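Local coordinates for protein serine hydrolase CCSP0084 (Cycloclasticus sp. P1, PDB 4I3F) that probably hydrolyses carbon-carbon bonds of meta-cleavage products from aromatic degradation, and ester bonds, as a serine hydrolase of the alpha/beta hydrolase fold, at residues Ile81-Pro93 / Lys207-Ser219. Residues are numbered along the deposited sequence; the frame is centred on the assembly and turned at random. Where two conformers were deposited one is given.
Sequences IAGFGLSQHNCPP and KDEVRLQFEAMFS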
ATOM      1  N   ILE A  81       8.067   3.279  -0.768  1.00 13.89           N
ATOM      2  CA  ILE A  81       7.815   3.207  -2.199  1.00 10.92           C
ATOM      3  C   ILE A  81       8.374   4.479  -2.830  1.00 15.05           C
ATOM      4  O   ILE A  81       8.418   5.530  -2.187  1.00 11.87           O
ATOM      5  CB  ILE A  81       6.304   2.986  -2.443  1.00  8.09           C
ATOM      6  CG1 ILE A  81       5.899   1.616  -1.897  1.00 12.49           C
ATOM      7  CG2 ILE A  81       5.942   3.063  -3.913  1.00 13.20           C
ATOM      8  CD1 ILE A  81       4.398   1.384  -1.892  1.00 11.65           C
ATOM      9  N   ALA A  82       8.852   4.373  -4.068  1.00 11.39           N
ATOM     10  CA  ALA A  82       9.543   5.481  -4.717  1.00 10.32           C
ATOM     11  C   ALA A  82       8.708   6.755  -4.663  1.00 10.56           C
ATOM     12  O   ALA A  82       7.494   6.727  -4.901  1.00 13.47           O
ATOM     13  CB  ALA A  82       9.911   5.120  -6.156  1.00  9.45           C
ATOM     14  N   GLY A  83       9.355   7.860  -4.310  1.00 10.44           N
ATOM     15  CA  GLY A  83       8.662   9.127  -4.170  1.00 15.60           C
ATOM     16  C   GLY A  83       8.134   9.371  -2.769  1.00 14.65           C
ATOM     17  O   GLY A  83       7.721  10.489  -2.447  1.00 16.21           O
ATOM     18  N   PHE A  84       8.123   8.335  -1.935  1.00 13.29           N
ATOM     19  CA  PHE A  84       7.622   8.465  -0.562  1.00 12.52           C
ATOM     20  C   PHE A  84       8.772   8.295   0.408  1.00 15.48           C
ATOM     21  O   PHE A  84       9.741   7.604   0.099  1.00 13.98           O
ATOM     22  CB  PHE A  84       6.593   7.378  -0.240  1.00 12.44           C
ATOM     23  CG  PHE A  84       5.291   7.523  -0.975  1.00 12.85           C
ATOM     24  CD1 PHE A  84       4.247   8.240  -0.414  1.00 16.05           C
ATOM     25  CD2 PHE A  84       5.105   6.923  -2.217  1.00 13.26           C
ATOM     26  CE1 PHE A  84       3.032   8.372  -1.078  1.00 16.58           C
ATOM     27  CE2 PHE A  84       3.896   7.051  -2.890  1.00 13.10           C
ATOM     28  CZ  PHE A  84       2.862   7.782  -2.321  1.00 17.17           C
ATOM     29  N   GLY A  85       8.652   8.905   1.585  1.00 14.27           N
ATOM     30  CA  GLY A  85       9.615   8.714   2.660  1.00 21.70           C
ATOM     31  C   GLY A  85      11.054   8.923   2.241  1.00 22.15           C
ATOM     32  O   GLY A  85      11.384   9.942   1.646  1.00 21.01           O
ATOM     33  N   LEU A  86      11.898   7.934   2.517  1.00 14.24           N
ATOM     34  CA  LEU A  86      13.323   8.043   2.223  1.00 17.64           C
ATOM     35  C   LEU A  86      13.698   7.303   0.940  1.00 18.92           C
ATOM     36  O   LEU A  86      14.858   6.915   0.750  1.00 19.66           O
ATOM     37  CB  LEU A  86      14.149   7.525   3.401  1.00 18.97           C
ATOM     38  CG  LEU A  86      13.994   8.344   4.677  1.00 23.49           C
ATOM     39  CD1 LEU A  86      14.693   7.644   5.829  1.00 23.57           C
ATOM     40  CD2 LEU A  86      14.558   9.733   4.487  1.00 22.43           C
ATOM     41  N   SER A  87      12.719   7.118   0.059  1.00 13.44           N
ATOM     42  CA  SER A  87      12.988   6.547  -1.261  1.00 14.06           C
ATOM     43  C   SER A  87      12.714   7.555  -2.378  1.00 11.83           C
ATOM     44  O   SER A  87      12.029   7.240  -3.359  1.00 13.28           O
ATOM     45  CB  SER A  87      12.160   5.283  -1.479  1.00 14.88           C
ATOM     46  OG  SER A  87      12.577   4.253  -0.597  1.00 16.33           O
ATOM     47  N   GLN A  88      13.249   8.763  -2.230  1.00 15.87           N
ATOM     48  CA  GLN A  88      13.049   9.780  -3.247  0.50 17.32           C
ATOM     49  C   GLN A  88      13.638   9.352  -4.591  1.00 13.96           C
ATOM     50  O   GLN A  88      14.742   8.817  -4.668  1.00 16.69           O
ATOM     51  CB  GLN A  88      13.611  11.120  -2.782  0.50 18.56           C
ATOM     52  CG  GLN A  88      12.890  11.643  -1.544  0.50 21.57           C
ATOM     53  CD  GLN A  88      11.392  11.799  -1.765  0.50 22.66           C
ATOM     54  OE1 GLN A  88      10.961  12.589  -2.597  0.50 14.34           O
ATOM     55  NE2 GLN A  88      10.593  11.041  -1.016  0.50 20.99           N
ATOM     56  N   HIS A  89      12.868   9.587  -5.646  1.00 14.28           N
ATOM     57  CA  HIS A  89      13.302   9.246  -6.993  1.00 12.95           C
ATOM     58  C   HIS A  89      14.319  10.275  -7.455  1.00 14.13           C
ATOM     59  O   HIS A  89      14.306  11.427  -7.013  1.00 17.83           O
ATOM     60  CB  HIS A  89      12.105   9.179  -7.952  1.00 12.52           C
ATOM     61  CG  HIS A  89      12.397   8.450  -9.228  1.00 12.58           C
ATOM     62  ND1 HIS A  89      12.853   9.085 -10.362  1.00 20.18           N
ATOM     63  CD2 HIS A  89      12.300   7.137  -9.547  1.00 13.48           C
ATOM     64  CE1 HIS A  89      13.033   8.196 -11.323  1.00 21.60           C
ATOM     65  NE2 HIS A  89      12.697   7.006 -10.855  1.00 15.27           N
ATOM     66  N   ASN A  90      15.223   9.853  -8.331  1.00 14.55           N
ATOM     67  CA  ASN A  90      16.305  10.706  -8.789  1.00 16.10           C
ATOM     68  C   ASN A  90      15.874  11.712  -9.858  1.00 16.44           C
ATOM     69  O   ASN A  90      16.535  12.735 -10.055  1.00 17.58           O
ATOM     70  CB  ASN A  90      17.447   9.841  -9.321  1.00 16.20           C
ATOM     71  CG  ASN A  90      17.025   8.985 -10.498  1.00 15.84           C
ATOM     72  OD1 ASN A  90      17.445   9.217 -11.640  1.00 28.42           O
ATOM     73  ND2 ASN A  90      16.203   7.992 -10.233  1.00 14.75           N
ATOM     74  N   CYS A  91      14.777  11.415 -10.548  1.00 17.37           N
ATOM     75  CA  CYS A  91      14.303  12.242 -11.662  1.00 16.94           C
ATOM     76  C   CYS A  91      12.795  12.024 -11.769  1.00 18.93           C
ATOM     77  O   CYS A  91      12.302  11.395 -12.712  1.00 17.33           O
ATOM     78  CB  CYS A  91      15.001  11.819 -12.960  1.00 18.73           C
ATOM     79  SG  CYS A  91      15.210  13.101 -14.225  1.00 80.58           S
ATOM     80  N   PRO A  92      12.044  12.541 -10.787  1.00 16.31           N
ATOM     81  CA  PRO A  92      10.613  12.239 -10.690  1.00 14.73           C
ATOM     82  C   PRO A  92       9.863  12.731 -11.912  1.00 15.39           C
ATOM     83  O   PRO A  92      10.001  13.892 -12.288  1.00 16.49           O
ATOM     84  CB  PRO A  92      10.167  13.024  -9.450  1.00 14.77           C
ATOM     85  CG  PRO A  92      11.181  14.120  -9.294  1.00 16.26           C
ATOM     86  CD  PRO A  92      12.481  13.531  -9.785  1.00 18.62           C
ATOM     87  N   PRO A  93       9.085  11.850 -12.547  1.00 16.85           N
ATOM     88  CA  PRO A  93       8.285  12.290 -13.692  1.00 15.67           C
ATOM     89  C   PRO A  93       6.946  12.821 -13.204  1.00 18.17           C
ATOM     90  O   PRO A  93       6.679  12.778 -12.003  1.00 14.93           O
ATOM     91  CB  PRO A  93       8.057  10.986 -14.450  1.00 16.27           C
ATOM     92  CG  PRO A  93       7.906   9.966 -13.345  1.00 17.22           C
ATOM     93  CD  PRO A  93       8.917  10.410 -12.274  1.00 15.80           C
ATOM     94  N   LYS A 207       8.200  18.957   4.009  1.00 33.56           N
ATOM     95  CA  LYS A 207       9.544  18.987   3.429  1.00 45.04           C
ATOM     96  C   LYS A 207       9.461  18.898   1.903  1.00 36.97           C
ATOM     97  O   LYS A 207       8.587  18.214   1.365  1.00 32.13           O
ATOM     98  CB  LYS A 207      10.402  17.842   3.978  1.00 50.51           C
ATOM     99  CG  LYS A 207      10.419  17.760   5.503  1.00 55.54           C
ATOM    100  CD  LYS A 207      11.705  17.138   6.040  1.00 62.83           C
ATOM    101  CE  LYS A 207      11.710  15.624   5.905  1.00 62.08           C
ATOM    102  NZ  LYS A 207      11.671  14.962   7.242  1.00 63.37           N
ATOM    103  N   ASP A 208      10.350  19.601   1.206  1.00 36.43           N
ATOM    104  CA  ASP A 208      10.381  19.513  -0.249  1.00 44.47           C
ATOM    105  C   ASP A 208      10.730  18.080  -0.665  1.00 41.36           C
ATOM    106  O   ASP A 208      10.341  17.613  -1.738  1.00 44.15           O
ATOM    107  CB  ASP A 208      11.384  20.506  -0.834  1.00 44.50           C
ATOM    108  CG  ASP A 208      11.037  21.946  -0.518  1.00 51.35           C
ATOM    109  OD1 ASP A 208       9.836  22.269  -0.465  1.00 56.27           O
ATOM    110  OD2 ASP A 208      11.971  22.752  -0.319  1.00 60.12           O
ATOM    111  N   GLU A 209      11.454  17.392   0.214  1.00 44.41           N
ATOM    112  CA  GLU A 209      11.867  16.006   0.006  1.00 48.01           C
ATOM    113  C   GLU A 209      10.708  15.024   0.219  1.00 47.00           C
ATOM    114  O   GLU A 209      10.922  13.815   0.255  1.00 42.70           O
ATOM    115  CB  GLU A 209      13.011  15.640   0.958  1.00 48.20           C
ATOM    116  CG  GLU A 209      14.050  16.736   1.168  1.00 64.06           C
ATOM    117  CD  GLU A 209      13.655  17.715   2.258  1.00 69.44           C
ATOM    118  OE1 GLU A 209      13.545  17.294   3.428  1.00 73.27           O
ATOM    119  OE2 GLU A 209      13.449  18.905   1.943  1.00 69.86           O
ATOM    120  N   VAL A 210       9.495  15.546   0.376  1.00 32.38           N
ATOM    121  CA  VAL A 210       8.296  14.719   0.528  1.00 31.45           C
ATOM    122  C   VAL A 210       7.164  15.258  -0.342  1.00 32.46           C
ATOM    123  O   VAL A 210       6.406  14.498  -0.950  1.00 30.73           O
ATOM    124  CB  VAL A 210       7.824  14.653   2.005  1.00 29.62           C
ATOM    125  CG1 VAL A 210       6.492  13.935   2.120  1.00 27.01           C
ATOM    126  CG2 VAL A 210       8.871  13.965   2.877  1.00 35.55           C
ATOM    127  N   ARG A 211       7.069  16.580  -0.416  1.00 22.79           N
ATOM    128  CA  ARG A 211       5.956  17.228  -1.101  1.00 21.68           C
ATOM    129  C   ARG A 211       6.042  17.185  -2.628  1.00 24.34           C
ATOM    130  O   ARG A 211       5.066  16.843  -3.301  1.00 22.51           O
ATOM    131  CB  ARG A 211       5.827  18.679  -0.631  1.00 21.53           C
ATOM    132  CG  ARG A 211       4.911  19.523  -1.489  1.00 27.02           C
ATOM    133  CD  ARG A 211       4.785  20.926  -0.925  1.00 27.39           C
ATOM    134  NE  ARG A 211       3.689  21.654  -1.547  1.00 37.00           N
ATOM    135  CZ  ARG A 211       3.232  22.823  -1.110  1.00 42.32           C
ATOM    136  NH1 ARG A 211       3.777  23.397  -0.045  1.00 38.86           N
ATOM    137  NH2 ARG A 211       2.223  23.416  -1.734  1.00 43.48           N
ATOM    138  N   LEU A 212       7.207  17.531  -3.168  1.00 20.92           N
ATOM    139  CA  LEU A 212       7.363  17.700  -4.612  1.00 21.59           C
ATOM    140  C   LEU A 212       7.048  16.426  -5.386  1.00 19.68           C
ATOM    141  O   LEU A 212       6.402  16.473  -6.428  1.00 19.47           O
ATOM    142  CB  LEU A 212       8.775  18.176  -4.944  1.00 20.94           C
ATOM    143  CG  LEU A 212       9.044  19.626  -4.542  1.00 37.93           C
ATOM    144  CD1 LEU A 212      10.521  19.958  -4.643  1.00 34.99           C
ATOM    145  CD2 LEU A 212       8.236  20.563  -5.419  1.00 41.28           C
ATOM    146  N   GLN A 213       7.505  15.285  -4.886  1.00 18.88           N
ATOM    147  CA  GLN A 213       7.272  14.050  -5.615  1.00 16.44           C
ATOM    148  C   GLN A 213       5.829  13.543  -5.470  1.00 15.61           C
ATOM    149  O   GLN A 213       5.286  12.961  -6.404  1.00 16.76           O
ATOM    150  CB  GLN A 213       8.337  13.011  -5.255  1.00 16.21           C
ATOM    151  CG  GLN A 213       9.744  13.594  -5.424  1.00 17.92           C
ATOM    152  CD  GLN A 213      10.817  12.550  -5.666  1.00 17.62           C
ATOM    153  OE1 GLN A 213      10.552  11.350  -5.640  1.00 16.65           O
ATOM    154  NE2 GLN A 213      12.043  13.012  -5.901  1.00 18.50           N
ATOM    155  N   PHE A 214       5.187  13.798  -4.328  1.00 16.96           N
ATOM    156  CA  PHE A 214       3.782  13.417  -4.155  1.00 15.17           C
ATOM    157  C   PHE A 214       2.919  14.214  -5.130  1.00 14.81           C
ATOM    158  O   PHE A 214       1.987  13.677  -5.734  1.00 18.13           O
ATOM    159  CB  PHE A 214       3.326  13.682  -2.711  1.00 13.90           C
ATOM    160  CG  PHE A 214       1.942  13.158  -2.393  1.00 14.72           C
ATOM    161  CD1 PHE A 214       1.774  11.877  -1.892  1.00 15.85           C
ATOM    162  CD2 PHE A 214       0.820  13.953  -2.581  1.00 16.14           C
ATOM    163  CE1 PHE A 214       0.503  11.392  -1.593  1.00 20.12           C
ATOM    164  CE2 PHE A 214      -0.450  13.475  -2.294  1.00 18.82           C
ATOM    165  CZ  PHE A 214      -0.610  12.200  -1.800  1.00 17.10           C
ATOM    166  N   GLU A 215       3.222  15.499  -5.274  1.00 15.80           N
ATOM    167  CA  GLU A 215       2.498  16.347  -6.216  1.00 17.78           C
ATOM    168  C   GLU A 215       2.644  15.834  -7.647  1.00 18.30           C
ATOM    169  O   GLU A 215       1.719  15.931  -8.453  1.00 20.98           O
ATOM    170  CB  GLU A 215       2.990  17.796  -6.128  1.00 21.95           C
ATOM    171  CG  GLU A 215       2.661  18.485  -4.806  1.00 22.33           C
ATOM    172  CD  GLU A 215       3.212  19.904  -4.733  1.00 32.88           C
ATOM    173  OE1 GLU A 215       2.514  20.782  -4.193  1.00 32.17           O
ATOM    174  OE2 GLU A 215       4.346  20.141  -5.204  1.00 32.99           O
ATOM    175  N   ALA A 216       3.813  15.284  -7.955  1.00 20.01           N
ATOM    176  CA  ALA A 216       4.094  14.809  -9.303  1.00 22.43           C
ATOM    177  C   ALA A 216       3.376  13.496  -9.624  1.00 18.58           C
ATOM    178  O   ALA A 216       3.039  13.240 -10.785  1.00 18.71           O
ATOM    179  CB  ALA A 216       5.594  14.672  -9.514  1.00 21.52           C
ATOM    180  N   MET A 217       3.148  12.673  -8.600  1.00 19.10           N
ATOM    181  CA  MET A 217       2.488  11.379  -8.774  1.00 19.54           C
ATOM    182  C   MET A 217       1.062  11.495  -9.257  1.00 21.83           C
ATOM    183  O   MET A 217       0.585  10.641 -10.010  1.00 16.61           O
ATOM    184  CB  MET A 217       2.408  10.645  -7.449  1.00 19.72           C
ATOM    185  CG  MET A 217       3.710  10.224  -6.903  1.00 15.43           C
ATOM    186  SD  MET A 217       3.482   9.695  -5.207  1.00 15.68           S
ATOM    187  CE  MET A 217       5.219   9.588  -4.766  1.00 15.66           C
ATOM    188  N   PHE A 218       0.365  12.519  -8.776  1.00 17.07           N
ATOM    189  CA  PHE A 218      -1.052  12.654  -9.052  1.00 19.00           C
ATOM    190  C   PHE A 218      -1.341  13.997  -9.701  1.00 24.75           C
ATOM    191  O   PHE A 218      -2.408  14.578  -9.506  1.00 27.38           O
ATOM    192  CB  PHE A 218      -1.860  12.444  -7.765  1.00 23.65           C
ATOM    193  CG  PHE A 218      -1.507  11.163  -7.045  1.00 17.49           C
ATOM    194  CD1 PHE A 218      -1.821   9.935  -7.609  1.00 15.47           C
ATOM    195  CD2 PHE A 218      -0.827  11.192  -5.835  1.00 17.14           C
ATOM    196  CE1 PHE A 218      -1.485   8.751  -6.972  1.00 18.95           C
ATOM    197  CE2 PHE A 218      -0.493  10.011  -5.179  1.00 16.53           C
ATOM    198  CZ  PHE A 218      -0.821   8.789  -5.753  1.00 19.33           C
ATOM    199  N   SER A 219      -0.382  14.457 -10.502  1.00 20.60           N
ATOM    200  CA  SER A 219      -0.460  15.751 -11.179  1.00 23.22           C
ATOM    201  C   SER A 219      -1.609  15.835 -12.187  1.00 25.28           C
ATOM    202  O   SER A 219      -2.062  16.927 -12.533  1.00 28.82           O
ATOM    203  CB  SER A 219       0.863  16.065 -11.883  1.00 24.80           C
ATOM    204  OG  SER A 219       1.173  15.078 -12.848  1.00 27.85           O
TER
HETATM  205  O   HOH W   1       5.913  11.989  -1.113  1.00 31.14           O
HETATM  206  O   HOH W   2      12.218  12.236   2.091  1.00 30.41           O
HETATM  207  O   HOH W   3       9.352  14.982  -2.578  1.00 22.25           O
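The loop that follows strand 75-79 of the alpha/beta hydrolase fold meets helix 208-217, where Q213 pairs its side-chain amide with the backbone of H89. H89 N donates a hydrogen bond to Q213 OE1 (2.9 Å), in the carbonyl plane of the Q213 amide and on a lone pair of OE1, while Q213 NE2 donates to H89 O (3.0 Å). A glutamine suits the place because its chain, extended beyond CG (chi2 -156°), carries donor and acceptor together to one residue; an alanine here would probably leave H89 N and H89 O without these mates and open a gap beside P92, whose CG rests 3.7 Å from Q213 NE2. In one of its two conformers Q88 hydrogen-bonds through NE2 to G85 O (3.0 Å), and its OE1 accepts from a water that also links D208 O and Q213 N. Two further waters bridge G83 O to V210 O and G85 O to E209 O. Glycine suits position 83, since a CB would press on A82 O and run into M217 CE. That methyl sits over one face of F84 (CH-pi), and M217 SD, oblique to the ring, adds a Met-aromatic contact suited to methionine; F84 CE1 lies at the edge of the F214 ring. Around the contact, A82 O and N hydrogen-bond W103 and Q106 of helix 96-113, F84 touches M126 of helix 126-137, and H89 meets F32 of strand 32-39.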